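Beta-mannosidase (Trichoderma harzianum, PDB 4CVU) probably hydrolyses terminal beta-linked mannose residues from the non-reducing ends of mannosides and oligosaccharides, as a fungal beta-mannosidase of glycoside hydrolase family 2. Local coordinates at residues Asn378-Tyr383 with Asp760-Val765; Arg316-Gln321 with Lys831-Ala836; Gln414-Leu419 with Arg735-Val740; Thr350-Ser355 with His374-Gly379. All coordinates share one frame; numbering follows the deposited sequence.

Contact 1: residues Asn378-Tyr383 with Asp760-Val765. With CD (cadmium ion), chain U.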
loop_
_atom_site.group_PDB
_atom_site.type_symbol
_atom_site.label_atom_id
_atom_site.label_comp_id
_atom_site.label_asym_id
_atom_site.label_seq_id
_atom_site.Cartn_x
_atom_site.Cartn_y
_atom_site.Cartn_z
ATOM N N ASN A 378 8.444 -5.543 49.432
ATOM C CA ASN A 378 8.524 -5.080 50.799
ATOM C C ASN A 378 8.089 -6.207 51.752
ATOM O O ASN A 378 7.376 -5.976 52.661
ATOM C CB ASN A 378 7.672 -3.851 51.011
ATOM C CG ASN A 378 8.156 -2.671 50.214
ATOM O OD1 ASN A 378 9.343 -2.450 50.117
ATOM N ND2 ASN A 378 7.224 -1.908 49.630
ATOM N N GLY A 379 8.508 -7.415 51.492
ATOM C CA GLY A 379 8.211 -8.530 52.362
ATOM C C GLY A 379 6.912 -9.256 52.104
ATOM O O GLY A 379 6.709 -10.317 52.632
ATOM N N HIS A 380 6.057 -8.723 51.243
ATOM C CA HIS A 380 4.766 -9.372 50.930
ATOM C C HIS A 380 4.815 -10.107 49.598
ATOM O O HIS A 380 5.199 -9.532 48.582
ATOM C CB HIS A 380 3.622 -8.363 50.878
ATOM C CG HIS A 380 3.511 -7.507 52.105
ATOM N ND1 HIS A 380 4.339 -6.425 52.338
ATOM C CD2 HIS A 380 2.665 -7.565 53.159
ATOM C CE1 HIS A 380 3.996 -5.848 53.479
ATOM N NE2 HIS A 380 2.994 -6.528 54.002
ATOM N N GLU A 381 4.453 -11.386 49.626
ATOM C CA GLU A 381 4.098 -12.132 48.415
ATOM C C GLU A 381 2.998 -11.431 47.638
ATOM O O GLU A 381 2.069 -10.868 48.231
ATOM C CB GLU A 381 3.570 -13.511 48.811
ATOM C CG GLU A 381 4.661 -14.449 49.167
ATOM C CD GLU A 381 4.165 -15.798 49.666
ATOM O OE1 GLU A 381 3.028 -16.211 49.436
ATOM O OE2 GLU A 381 4.967 -16.469 50.281
ATOM N N PHE A 382 3.065 -11.483 46.302
ATOM C CA PHE A 382 1.949 -11.024 45.498
ATOM C C PHE A 382 1.806 -11.886 44.244
ATOM O O PHE A 382 2.791 -12.509 43.803
ATOM C CB PHE A 382 2.132 -9.552 45.121
ATOM C CG PHE A 382 3.320 -9.313 44.240
ATOM C CD1 PHE A 382 4.562 -9.108 44.782
ATOM C CD2 PHE A 382 3.185 -9.351 42.849
ATOM C CE1 PHE A 382 5.660 -8.915 43.965
ATOM C CE2 PHE A 382 4.277 -9.150 42.031
ATOM C CZ PHE A 382 5.517 -8.940 42.584
ATOM N N TYR A 383 0.600 -11.919 43.682
ATOM C CA TYR A 383 0.371 -12.629 42.425
ATOM C C TYR A 383 0.788 -11.717 41.256
ATOM O O TYR A 383 0.175 -10.662 41.076
ATOM C CB TYR A 383 -1.104 -13.019 42.242
ATOM C CG TYR A 383 -1.236 -14.117 41.207
ATOM C CD1 TYR A 383 -1.274 -13.821 39.856
ATOM C CD2 TYR A 383 -1.236 -15.450 41.588
ATOM C CE1 TYR A 383 -1.335 -14.820 38.897
ATOM C CE2 TYR A 383 -1.297 -16.456 40.638
ATOM C CZ TYR A 383 -1.334 -16.136 39.291
ATOM O OH TYR A 383 -1.370 -17.115 38.319
ATOM N N ASP A 760 -6.683 -11.908 44.252
ATOM C CA ASP A 760 -5.275 -11.609 44.514
ATOM C C ASP A 760 -5.022 -10.612 45.667
ATOM O O ASP A 760 -3.881 -10.162 45.884
ATOM C CB ASP A 760 -4.568 -11.159 43.238
ATOM C CG ASP A 760 -4.954 -9.760 42.797
ATOM O OD1 ASP A 760 -5.835 -9.102 43.433
ATOM O OD2 ASP A 760 -4.363 -9.332 41.786
ATOM N N LEU A 761 -6.091 -10.258 46.367
ATOM C CA LEU A 761 -6.008 -9.300 47.460
ATOM C C LEU A 761 -5.263 -9.920 48.640
ATOM O O LEU A 761 -5.184 -11.154 48.761
ATOM C CB LEU A 761 -7.405 -8.850 47.883
ATOM C CG LEU A 761 -8.227 -8.150 46.804
ATOM C CD1 LEU A 761 -9.678 -8.036 47.263
ATOM C CD2 LEU A 761 -7.663 -6.786 46.429
ATOM N N TRP A 762 -4.715 -9.063 49.496
ATOM C CA TRP A 762 -3.883 -9.524 50.629
ATOM C C TRP A 762 -4.684 -9.712 51.929
ATOM O O TRP A 762 -4.118 -9.789 53.008
ATOM C CB TRP A 762 -2.692 -8.584 50.871
ATOM C CG TRP A 762 -1.752 -8.396 49.664
ATOM C CD1 TRP A 762 -1.793 -9.070 48.462
ATOM C CD2 TRP A 762 -0.636 -7.513 49.585
ATOM N NE1 TRP A 762 -0.787 -8.643 47.659
ATOM C CE2 TRP A 762 -0.072 -7.670 48.307
ATOM C CE3 TRP A 762 -0.065 -6.578 50.465
ATOM C CZ2 TRP A 762 1.042 -6.925 47.883
ATOM C CZ3 TRP A 762 1.032 -5.845 50.045
ATOM C CH2 TRP A 762 1.574 -6.023 48.766
ATOM N N GLU A 763 -5.992 -9.788 51.804
ATOM C CA GLU A 763 -6.895 -10.061 52.928
ATOM C C GLU A 763 -8.108 -10.841 52.392
ATOM O O GLU A 763 -8.444 -10.721 51.210
ATOM C CB GLU A 763 -7.363 -8.760 53.570
ATOM C CG GLU A 763 -8.253 -7.922 52.665
ATOM C CD GLU A 763 -8.473 -6.512 53.166
ATOM O OE1 GLU A 763 -7.550 -5.928 53.792
ATOM O OE2 GLU A 763 -9.578 -5.978 52.913
ATOM N N PRO A 764 -8.744 -11.654 53.246
ATOM C CA PRO A 764 -9.992 -12.293 52.838
ATOM C C PRO A 764 -11.038 -11.293 52.338
ATOM O O PRO A 764 -11.044 -10.142 52.759
ATOM C CB PRO A 764 -10.468 -13.012 54.117
ATOM C CG PRO A 764 -9.520 -12.621 55.208
ATOM C CD PRO A 764 -8.270 -12.159 54.546
ATOM N N VAL A 765 -11.875 -11.734 51.400
ATOM C CA VAL A 765 -13.060 -10.988 50.980
ATOM C C VAL A 765 -14.257 -11.915 50.858
ATOM O O VAL A 765 -14.105 -13.117 50.649
ATOM C CB VAL A 765 -12.873 -10.263 49.631
ATOM C CG1 VAL A 765 -11.765 -9.250 49.750
ATOM C CG2 VAL A 765 -12.559 -11.231 48.497
HETATM CD CD CD U . 4.025 -18.454 50.600
HETATM O O HOH W 1 -1.406 -10.145 44.939
HETATM O O HOH W 2 -1.540 -9.118 42.444
HETATM O O HOH W 3 1.888 -19.282 51.397
HETATM O O HOH W 4 4.702 -19.548 48.437
HETATM O O HOH W 5 5.664 -19.159 52.472
#
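The imidazole of H380 and the indole of W762 lie almost parallel (planes at 10°) but displaced, with little of one ring above the other. At the rim H380 CG comes to 3.6 Å from W762 CZ3. H380 CB makes a CH-pi contact 3.9 Å from the centroid of the W762 six-membered ring. The H380 first torsion (chi1 -53°) sets the imidazole beside its own backbone N. F382 CB reaches W762 CZ2 obliquely at 4.0 Å. E381 leads away from W762 and binds the cadmium ion through OE1 and OE2, E381 OE2 at 2.2 Å from the metal, beside three waters; E381 OE1 also bonds R699. One water accepts from W762 NE1 and Y383 N and donates to D760 O; a second donates to Y383 O, which N417 also bonds, and to D760 OD2, salt-bridged to K385. The loop between strands 752-759 and 765-774 of the mannosidase Ig/CBM-like domain thus meets the start of strand 380-389 through apolar ring contact, with two waters bridging polar groups of both segments.

Contact 2: residues Arg316-Gln321 with Lys831-Ala836; sequences RDMGNQ and KLPNAA
A type II beta turn, L832 to A835, at the end of strand 821-830 in the mannosidase Ig/CBM-like domain, fits against the loop 316-321 that precedes strand 324-332 in another family-2 beta domain. The one hydrogen bond across the two segments runs from N834 ND2 to M318 O, 3.0 Å long with an N-H...O angle of 154°. It is not ideally aimed: the donor is tilted 24° from the carbonyl plane of M318, and the oxygen lies somewhat out of the N834 amide plane. The N834 side chain turns back beside its own backbone N (chi1 -57°), which brings the amide nitrogen to this carbonyl. P833, at the second position of the turn, presses its ring on the backbone of the loop, with P833 CD 3.4 Å from D317 O and P833 CB 3.9 Å from M318 CA. Turn and loop therefore join two immunoglobulin-like modules that lie far apart in sequence, and the weak A835 N to L832 O bond closes the turn itself. G319 CA comes to 4.3 Å from N834 CB; at the backbone angles of G319 a CB would jam against the carbonyl O of M318, and it would also be tight against N834 CB. L832 CD1 meets the D317 carboxylate at a slant, 3.9 Å from D317 CG, and D317 OD2 is hydrogen-bonded to H739. W762 packs against P833 from the neighbouring loop.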
loop_
_atom_site.group_PDB
_atom_site.type_symbol
_atom_site.label_atom_id
_atom_site.label_comp_id
_atom_site.label_asym_id
_atom_site.label_seq_id
_atom_site.Cartn_x
_atom_site.Cartn_y
_atom_site.Cartn_z
ATOM N N ARG A 316 1.560 -0.727 41.156
ATOM C CA ARG A 316 0.189 -0.257 40.964
ATOM C C ARG A 316 -0.825 -1.186 41.627
ATOM O O ARG A 316 -0.659 -2.407 41.624
ATOM C CB ARG A 316 -0.147 -0.031 39.478
ATOM C CG ARG A 316 0.105 -1.177 38.488
ATOM C CD ARG A 316 -0.206 -0.691 37.041
ATOM N NE ARG A 316 -1.518 -0.055 36.993
ATOM C CZ ARG A 316 -2.674 -0.717 37.056
ATOM N NH1 ARG A 316 -2.716 -2.051 37.135
ATOM N NH2 ARG A 316 -3.811 -0.043 37.052
ATOM N N ASP A 317 -1.874 -0.578 42.198
ATOM C CA ASP A 317 -2.903 -1.291 42.974
ATOM C C ASP A 317 -2.351 -2.041 44.218
ATOM O O ASP A 317 -3.019 -2.921 44.757
ATOM C CB ASP A 317 -3.744 -2.232 42.075
ATOM C CG ASP A 317 -4.890 -1.498 41.347
ATOM O OD1 ASP A 317 -4.899 -0.254 41.343
ATOM O OD2 ASP A 317 -5.801 -2.177 40.795
ATOM N N MET A 318 -1.150 -1.671 44.669
ATOM C CA MET A 318 -0.639 -2.120 45.960
ATOM C C MET A 318 -0.235 -0.948 46.869
ATOM O O MET A 318 0.389 -1.163 47.892
ATOM C CB MET A 318 0.565 -3.051 45.779
ATOM C CG MET A 318 0.335 -4.247 44.874
ATOM S SD MET A 318 1.823 -5.268 44.719
ATOM C CE MET A 318 1.607 -5.919 43.067
ATOM N N GLY A 319 -0.557 0.287 46.500
ATOM C CA GLY A 319 -0.167 1.424 47.306
ATOM C C GLY A 319 0.339 2.546 46.451
ATOM O O GLY A 319 0.008 2.622 45.270
ATOM N N ASN A 320 1.155 3.421 47.035
ATOM C CA ASN A 320 1.612 4.611 46.297
ATOM C C ASN A 320 2.920 4.351 45.609
ATOM O O ASN A 320 3.715 3.536 46.076
ATOM C CB ASN A 320 1.765 5.818 47.224
ATOM C CG ASN A 320 0.434 6.332 47.734
ATOM O OD1 ASN A 320 -0.624 5.915 47.280
ATOM N ND2 ASN A 320 0.485 7.234 48.704
ATOM N N GLN A 321 3.148 5.081 44.517
ATOM C CA GLN A 321 4.388 4.989 43.787
ATOM C C GLN A 321 5.330 6.095 44.260
ATOM O O GLN A 321 5.787 6.925 43.492
ATOM C CB GLN A 321 4.120 5.022 42.273
ATOM C CG GLN A 321 3.497 3.712 41.788
ATOM C CD GLN A 321 2.067 3.552 42.246
ATOM O OE1 GLN A 321 1.245 4.422 41.982
ATOM N NE2 GLN A 321 1.760 2.446 42.920
ATOM N N LYS A 831 -10.523 -4.302 50.303
ATOM C CA LYS A 831 -9.552 -3.230 50.248
ATOM C C LYS A 831 -8.365 -3.698 49.437
ATOM O O LYS A 831 -7.959 -4.843 49.557
ATOM C CB LYS A 831 -9.053 -2.883 51.652
ATOM C CG LYS A 831 -10.114 -2.391 52.628
ATOM C CD LYS A 831 -9.461 -1.945 53.940
ATOM C CE LYS A 831 -10.465 -1.799 55.081
ATOM N NZ LYS A 831 -10.936 -0.391 55.266
ATOM N N LEU A 832 -7.817 -2.801 48.632
ATOM C CA LEU A 832 -6.522 -3.025 47.983
ATOM C C LEU A 832 -5.435 -2.928 49.038
ATOM O O LEU A 832 -5.624 -2.251 50.030
ATOM C CB LEU A 832 -6.255 -1.981 46.891
ATOM C CG LEU A 832 -7.182 -2.016 45.678
ATOM C CD1 LEU A 832 -6.743 -0.959 44.683
ATOM C CD2 LEU A 832 -7.234 -3.405 45.030
ATOM N N PRO A 833 -4.278 -3.577 48.805
ATOM C CA PRO A 833 -3.168 -3.441 49.753
ATOM C C PRO A 833 -2.805 -1.999 50.043
ATOM O O PRO A 833 -2.787 -1.176 49.129
ATOM C CB PRO A 833 -2.003 -4.147 49.044
ATOM C CG PRO A 833 -2.651 -5.109 48.114
ATOM C CD PRO A 833 -3.911 -4.420 47.656
ATOM N N ASN A 834 -2.551 -1.706 51.326
ATOM C CA ASN A 834 -2.059 -0.388 51.773
ATOM C C ASN A 834 -2.976 0.785 51.441
ATOM O O ASN A 834 -2.523 1.921 51.318
ATOM C CB ASN A 834 -0.637 -0.133 51.252
ATOM C CG ASN A 834 0.339 -1.220 51.683
ATOM O OD1 ASN A 834 0.716 -1.293 52.840
ATOM N ND2 ASN A 834 0.744 -2.077 50.749
ATOM N N ALA A 835 -4.268 0.500 51.314
ATOM C CA ALA A 835 -5.259 1.527 51.051
ATOM C C ALA A 835 -5.330 2.430 52.268
ATOM O O ALA A 835 -5.362 1.944 53.401
ATOM C CB ALA A 835 -6.610 0.898 50.787
ATOM N N ALA A 836 -5.312 3.737 52.035
ATOM C CA ALA A 836 -5.419 4.702 53.125
ATOM C C ALA A 836 -6.842 4.730 53.656
ATOM O O ALA A 836 -7.079 4.446 54.829
ATOM C CB ALA A 836 -5.004 6.086 52.653
#

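Contact 3: residues Gln414-Leu419 with Arg735-Val740; sequences QNFNML and RTYEHV
The rings of F416 and Y737 meet edge-to-face with an offset, planes at 82° and centroids 5.8 Å apart, the edge of Y737 turned toward the face of F416. They pack where two helices end: N415 is the C-prime residue of a Schellman motif (phi 66°) closing helix 401-413, just before strand 418-421 of the mixed, largely parallel sheet characteristic of the family's catalytic barrel. On the other segment, Y737 is the first residue to leave the helical conformation after helix 729-736. The nearest ring atoms are F416 CE1 and Y737 CE2, 4.0 Å apart. Q414 O lies in plane at the edge of both rings, and is 3.4 Å from Y737 CB; buried here, it finds no polar partner in the model. Y737 OH bonds to S703, and Q414 NE2 to S733 and Y705. With N415 CG beside its backbone N (chi1 -62°), N415 ND2 donates to R734 O, while N415 CB rests 3.3 Å from Y737 O and N415 ND2 lies 3.7 Å from E738 CG.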
loop_
_atom_site.group_PDB
_atom_site.type_symbol
_atom_site.label_atom_id
_atom_site.label_comp_id
_atom_site.label_asym_id
_atom_site.label_seq_id
_atom_site.Cartn_x
_atom_site.Cartn_y
_atom_site.Cartn_z
ATOM N N GLN A 414 -5.035 -3.324 31.525
ATOM C CA GLN A 414 -5.207 -4.761 31.485
ATOM C C GLN A 414 -5.012 -5.359 32.856
ATOM O O GLN A 414 -5.050 -6.547 33.012
ATOM C CB GLN A 414 -4.204 -5.385 30.521
ATOM C CG GLN A 414 -4.529 -5.328 29.033
ATOM C CD GLN A 414 -3.547 -6.137 28.215
ATOM O OE1 GLN A 414 -2.690 -5.583 27.592
ATOM N NE2 GLN A 414 -3.626 -7.461 28.272
ATOM N N ASN A 415 -4.854 -4.504 33.840
ATOM C CA ASN A 415 -4.585 -4.824 35.234
ATOM C C ASN A 415 -3.222 -5.488 35.485
ATOM O O ASN A 415 -3.129 -6.300 36.371
ATOM C CB ASN A 415 -5.735 -5.707 35.831
ATOM C CG ASN A 415 -7.075 -5.008 35.826
ATOM O OD1 ASN A 415 -7.218 -3.938 36.357
ATOM N ND2 ASN A 415 -8.041 -5.589 35.177
ATOM N N PHE A 416 -2.190 -5.117 34.721
ATOM C CA PHE A 416 -0.853 -5.644 34.905
ATOM C C PHE A 416 -0.211 -5.109 36.194
ATOM O O PHE A 416 -0.550 -4.072 36.648
ATOM C CB PHE A 416 0.076 -5.266 33.722
ATOM C CG PHE A 416 -0.091 -6.088 32.485
ATOM C CD1 PHE A 416 -1.316 -6.481 32.042
ATOM C CD2 PHE A 416 0.976 -6.386 31.734
ATOM C CE1 PHE A 416 -1.445 -7.169 30.870
ATOM C CE2 PHE A 416 0.851 -7.072 30.582
ATOM C CZ PHE A 416 -0.359 -7.454 30.143
ATOM N N ASN A 417 0.698 -5.848 36.797
ATOM C CA ASN A 417 1.647 -5.281 37.735
ATOM C C ASN A 417 3.078 -5.611 37.375
ATOM O O ASN A 417 3.996 -5.153 38.057
ATOM C CB ASN A 417 1.323 -5.661 39.182
ATOM C CG ASN A 417 1.225 -7.143 39.374
ATOM O OD1 ASN A 417 1.912 -7.881 38.706
ATOM N ND2 ASN A 417 0.293 -7.585 40.204
ATOM N N MET A 418 3.283 -6.320 36.253
ATOM C CA MET A 418 4.620 -6.736 35.835
ATOM C C MET A 418 4.698 -6.922 34.322
ATOM O O MET A 418 3.718 -7.357 33.693
ATOM C CB MET A 418 5.001 -8.079 36.526
ATOM C CG MET A 418 6.423 -8.532 36.274
ATOM S SD MET A 418 6.820 -10.073 37.169
ATOM C CE MET A 418 7.342 -9.444 38.744
ATOM N N LEU A 419 5.849 -6.527 33.760
ATOM C CA LEU A 419 6.314 -6.954 32.462
ATOM C C LEU A 419 7.630 -7.692 32.606
ATOM O O LEU A 419 8.527 -7.282 33.379
ATOM C CB LEU A 419 6.500 -5.764 31.475
ATOM C CG LEU A 419 5.278 -4.928 31.157
ATOM C CD1 LEU A 419 5.663 -3.639 30.432
ATOM C CD2 LEU A 419 4.288 -5.696 30.326
ATOM N N ARG A 735 -10.115 -8.679 32.024
ATOM C CA ARG A 735 -11.158 -9.185 32.903
ATOM C C ARG A 735 -10.583 -10.300 33.719
ATOM O O ARG A 735 -10.875 -10.417 34.927
ATOM C CB ARG A 735 -12.378 -9.720 32.140
ATOM C CG ARG A 735 -13.315 -8.646 31.585
ATOM C CD ARG A 735 -14.658 -9.287 31.189
ATOM N NE ARG A 735 -14.537 -10.209 30.059
ATOM C CZ ARG A 735 -14.627 -9.850 28.774
ATOM N NH1 ARG A 735 -14.864 -8.575 28.426
ATOM N NH2 ARG A 735 -14.487 -10.773 27.827
ATOM N N THR A 736 -9.761 -11.116 33.070
ATOM C CA THR A 736 -9.228 -12.291 33.742
ATOM C C THR A 736 -8.062 -11.934 34.699
ATOM O O THR A 736 -7.668 -12.772 35.490
ATOM C CB THR A 736 -8.801 -13.385 32.724
ATOM O OG1 THR A 736 -9.723 -13.419 31.642
ATOM C CG2 THR A 736 -8.760 -14.769 33.374
ATOM N N TYR A 737 -7.516 -10.723 34.590
ATOM C CA TYR A 737 -6.527 -10.208 35.530
ATOM C C TYR A 737 -7.158 -9.273 36.615
ATOM O O TYR A 737 -6.463 -8.580 37.352
ATOM C CB TYR A 737 -5.388 -9.482 34.782
ATOM C CG TYR A 737 -4.308 -10.376 34.132
ATOM C CD1 TYR A 737 -4.083 -11.681 34.546
ATOM C CD2 TYR A 737 -3.468 -9.865 33.163
ATOM C CE1 TYR A 737 -3.058 -12.456 33.991
ATOM C CE2 TYR A 737 -2.438 -10.634 32.609
ATOM C CZ TYR A 737 -2.258 -11.947 33.021
ATOM O OH TYR A 737 -1.259 -12.724 32.471
ATOM N N GLU A 738 -8.482 -9.230 36.686
ATOM C CA GLU A 738 -9.126 -8.439 37.729
ATOM C C GLU A 738 -8.808 -9.043 39.116
ATOM O O GLU A 738 -8.483 -10.232 39.243
ATOM C CB GLU A 738 -10.646 -8.369 37.498
ATOM C CG GLU A 738 -11.055 -7.417 36.376
ATOM C CD GLU A 738 -12.525 -7.086 36.399
ATOM O OE1 GLU A 738 -12.965 -6.567 37.425
ATOM O OE2 GLU A 738 -13.248 -7.361 35.451
ATOM N N HIS A 739 -8.888 -8.199 40.142
ATOM C CA HIS A 739 -8.525 -8.615 41.513
ATOM C C HIS A 739 -9.299 -9.829 41.991
ATOM O O HIS A 739 -8.729 -10.720 42.560
ATOM C CB HIS A 739 -8.670 -7.455 42.498
ATOM C CG HIS A 739 -7.712 -6.337 42.247
ATOM N ND1 HIS A 739 -6.349 -6.466 42.418
ATOM C CD2 HIS A 739 -7.921 -5.069 41.823
ATOM C CE1 HIS A 739 -5.761 -5.320 42.106
ATOM N NE2 HIS A 739 -6.690 -4.455 41.754
ATOM N N VAL A 740 -10.610 -9.849 41.737
ATOM C CA VAL A 740 -11.503 -10.930 42.150
ATOM C C VAL A 740 -12.304 -11.388 40.916
ATOM O O VAL A 740 -13.004 -10.588 40.302
ATOM C CB VAL A 740 -12.467 -10.434 43.259
ATOM C CG1 VAL A 740 -13.251 -11.575 43.872
ATOM C CG2 VAL A 740 -11.701 -9.702 44.354
#

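Contact 4: residues Thr350-Ser355 with His374-Gly379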
loop_
_atom_site.group_PDB
_atom_site.type_symbol
_atom_site.label_atom_id
_atom_site.label_comp_id
_atom_site.label_asym_id
_atom_site.label_seq_id
_atom_site.Cartn_x
_atom_site.Cartn_y
_atom_site.Cartn_z
ATOM N N THR A 350 11.987 -3.011 48.818
ATOM C CA THR A 350 12.698 -4.259 48.619
ATOM C C THR A 350 11.911 -5.065 47.613
ATOM O O THR A 350 10.670 -5.107 47.677
ATOM C CB THR A 350 12.865 -5.075 49.921
ATOM O OG1 THR A 350 11.595 -5.479 50.410
ATOM C CG2 THR A 350 13.632 -4.257 50.980
ATOM N N ILE A 351 12.612 -5.657 46.658
ATOM C CA ILE A 351 12.014 -6.613 45.748
ATOM C C ILE A 351 12.858 -7.863 45.686
ATOM O O ILE A 351 14.022 -7.812 45.315
ATOM C CB ILE A 351 11.758 -6.009 44.347
ATOM C CG1 ILE A 351 11.013 -7.021 43.430
ATOM C CG2 ILE A 351 13.050 -5.518 43.700
ATOM C CD1 ILE A 351 9.591 -7.272 43.818
ATOM N N LEU A 352 12.262 -8.977 46.114
ATOM C CA LEU A 352 12.906 -10.266 46.153
ATOM C C LEU A 352 12.377 -11.169 45.049
ATOM O O LEU A 352 11.144 -11.271 44.872
ATOM C CB LEU A 352 12.574 -10.940 47.485
ATOM C CG LEU A 352 13.117 -12.372 47.670
ATOM C CD1 LEU A 352 14.630 -12.365 47.759
ATOM C CD2 LEU A 352 12.516 -12.976 48.927
ATOM N N PHE A 353 13.276 -11.811 44.315
ATOM C CA PHE A 353 12.923 -12.952 43.495
ATOM C C PHE A 353 13.354 -14.186 44.278
ATOM O O PHE A 353 14.528 -14.379 44.530
ATOM C CB PHE A 353 13.577 -12.936 42.111
ATOM C CG PHE A 353 13.480 -14.262 41.387
ATOM C CD1 PHE A 353 12.240 -14.808 41.066
ATOM C CD2 PHE A 353 14.622 -14.965 41.031
ATOM C CE1 PHE A 353 12.147 -16.048 40.425
ATOM C CE2 PHE A 353 14.537 -16.210 40.402
ATOM C CZ PHE A 353 13.304 -16.738 40.079
ATOM N N SER A 354 12.382 -15.022 44.625
ATOM C CA SER A 354 12.601 -16.164 45.500
ATOM C C SER A 354 12.598 -17.458 44.691
ATOM O O SER A 354 11.560 -17.833 44.147
ATOM C CB SER A 354 11.495 -16.196 46.565
ATOM O OG SER A 354 11.679 -17.310 47.428
ATOM N N SER A 355 13.752 -18.102 44.599
ATOM C CA SER A 355 13.938 -19.338 43.849
ATOM C C SER A 355 14.610 -20.484 44.621
ATOM O O SER A 355 15.041 -21.461 44.018
ATOM C CB SER A 355 14.763 -19.048 42.597
ATOM O OG SER A 355 15.861 -18.263 42.915
ATOM N N HIS A 374 8.827 -17.115 42.888
ATOM C CA HIS A 374 7.913 -16.020 43.103
ATOM C C HIS A 374 8.603 -14.720 43.510
ATOM O O HIS A 374 9.765 -14.689 43.779
ATOM C CB HIS A 374 6.785 -16.374 44.083
ATOM C CG HIS A 374 7.215 -16.480 45.507
ATOM N ND1 HIS A 374 7.615 -17.666 46.077
ATOM C CD2 HIS A 374 7.296 -15.549 46.479
ATOM C CE1 HIS A 374 7.926 -17.458 47.333
ATOM N NE2 HIS A 374 7.742 -16.183 47.603
ATOM N N PHE A 375 7.817 -13.662 43.566
ATOM C CA PHE A 375 8.295 -12.357 43.903
ATOM C C PHE A 375 7.677 -11.882 45.229
ATOM O O PHE A 375 6.550 -12.249 45.539
ATOM C CB PHE A 375 7.950 -11.403 42.773
ATOM C CG PHE A 375 8.781 -11.587 41.535
ATOM C CD1 PHE A 375 8.425 -12.506 40.560
ATOM C CD2 PHE A 375 9.921 -10.812 41.332
ATOM C CE1 PHE A 375 9.191 -12.636 39.433
ATOM C CE2 PHE A 375 10.678 -10.940 40.193
ATOM C CZ PHE A 375 10.333 -11.858 39.261
ATOM N N GLU A 376 8.399 -11.061 45.980
ATOM C CA GLU A 376 7.896 -10.394 47.192
ATOM C C GLU A 376 8.216 -8.898 47.173
ATOM O O GLU A 376 9.343 -8.515 46.875
ATOM C CB GLU A 376 8.522 -11.002 48.431
ATOM C CG GLU A 376 8.216 -12.478 48.604
ATOM C CD GLU A 376 8.850 -13.084 49.829
ATOM O OE1 GLU A 376 9.435 -12.338 50.657
ATOM O OE2 GLU A 376 8.785 -14.326 49.958
ATOM N N ILE A 377 7.240 -8.061 47.495
ATOM C CA ILE A 377 7.457 -6.614 47.512
ATOM C C ILE A 377 7.351 -6.116 48.940
ATOM O O ILE A 377 6.343 -6.279 49.578
ATOM C CB ILE A 377 6.517 -5.843 46.567
ATOM C CG1 ILE A 377 6.799 -4.334 46.518
ATOM C CG2 ILE A 377 5.065 -6.028 46.945
ATOM C CD1 ILE A 377 8.009 -3.897 45.759
ATOM N N ASN A 378 8.444 -5.543 49.432
ATOM C CA ASN A 378 8.524 -5.080 50.799
ATOM C C ASN A 378 8.089 -6.207 51.752
ATOM O O ASN A 378 7.376 -5.976 52.661
ATOM C CB ASN A 378 7.672 -3.851 51.011
ATOM C CG ASN A 378 8.156 -2.671 50.214
ATOM O OD1 ASN A 378 9.343 -2.450 50.117
ATOM N ND2 ASN A 378 7.224 -1.908 49.630
ATOM N N GLY A 379 8.508 -7.415 51.492
ATOM C CA GLY A 379 8.211 -8.530 52.362
ATOM C C GLY A 379 6.912 -9.256 52.104
ATOM O O GLY A 379 6.709 -10.317 52.632
HETATM O O HOH W 6 10.646 -7.848 49.542
HETATM O O HOH W 7 10.228 -16.847 50.057
#
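Strands 351-354 and 374-377 run antiparallel, their axes 4.7 Å apart at closest approach and their directions 159° apart, with L352-E376 and S354-H374 as hydrogen-bonded pairs and I351-I377 and F353-F375 as non-hydrogen-bonded ones. The shortest of the bonds, S354 N to H374 O at 2.8 Å, points nearly straight at the carbonyl oxygen. At the other end N378 N bonds T350 O, and N378 OD1 in turn accepts from T350 N at 3.0 Å. On the face of F353 and F375 the rings meet obliquely, planes at 44°, with F353 CD1 over one face of F375 at 3.9 Å from F375 CZ; I351 CD1 fills in between F375 CD2 and I377 CD1. On the other face, L352 and E376 lie side by side, and S354 CB sits over the imidazole of H374 in a CH-pi contact. H374 NE2 donates to the anti lone pair of E376 OE2, 3.2 Å away, and a water joins that same oxygen to S354 OG. The antiparallel pair is continued by strand 380-389, so this ladder leads into the parallel strands of the TIM-barrel type catalytic domain expected for family 2.

Overall arrangement
Followed from the N terminus, the chain first supplies 316-321, the earlier half of contact 2, which closes only at 831-836, so its loop encloses all the others. Next comes contact 4, a short loop with 18 residues between its two segments, and its last residues, N378 and G379, begin contact 1. Contact 1 spans to 760-765 and encloses contact 3, whose loop runs from 414-419 to 735-740; contact 4 precedes contact 3 in series. Contacts 1, 3 and 4 all reach the mixed sheet, while contacts 1 and 2 bring in the Ig/CBM-like domain. H739 of contact 3 links contacts 1 and 2, bonding D760 of contact 1 and packing on L832 of contact 2.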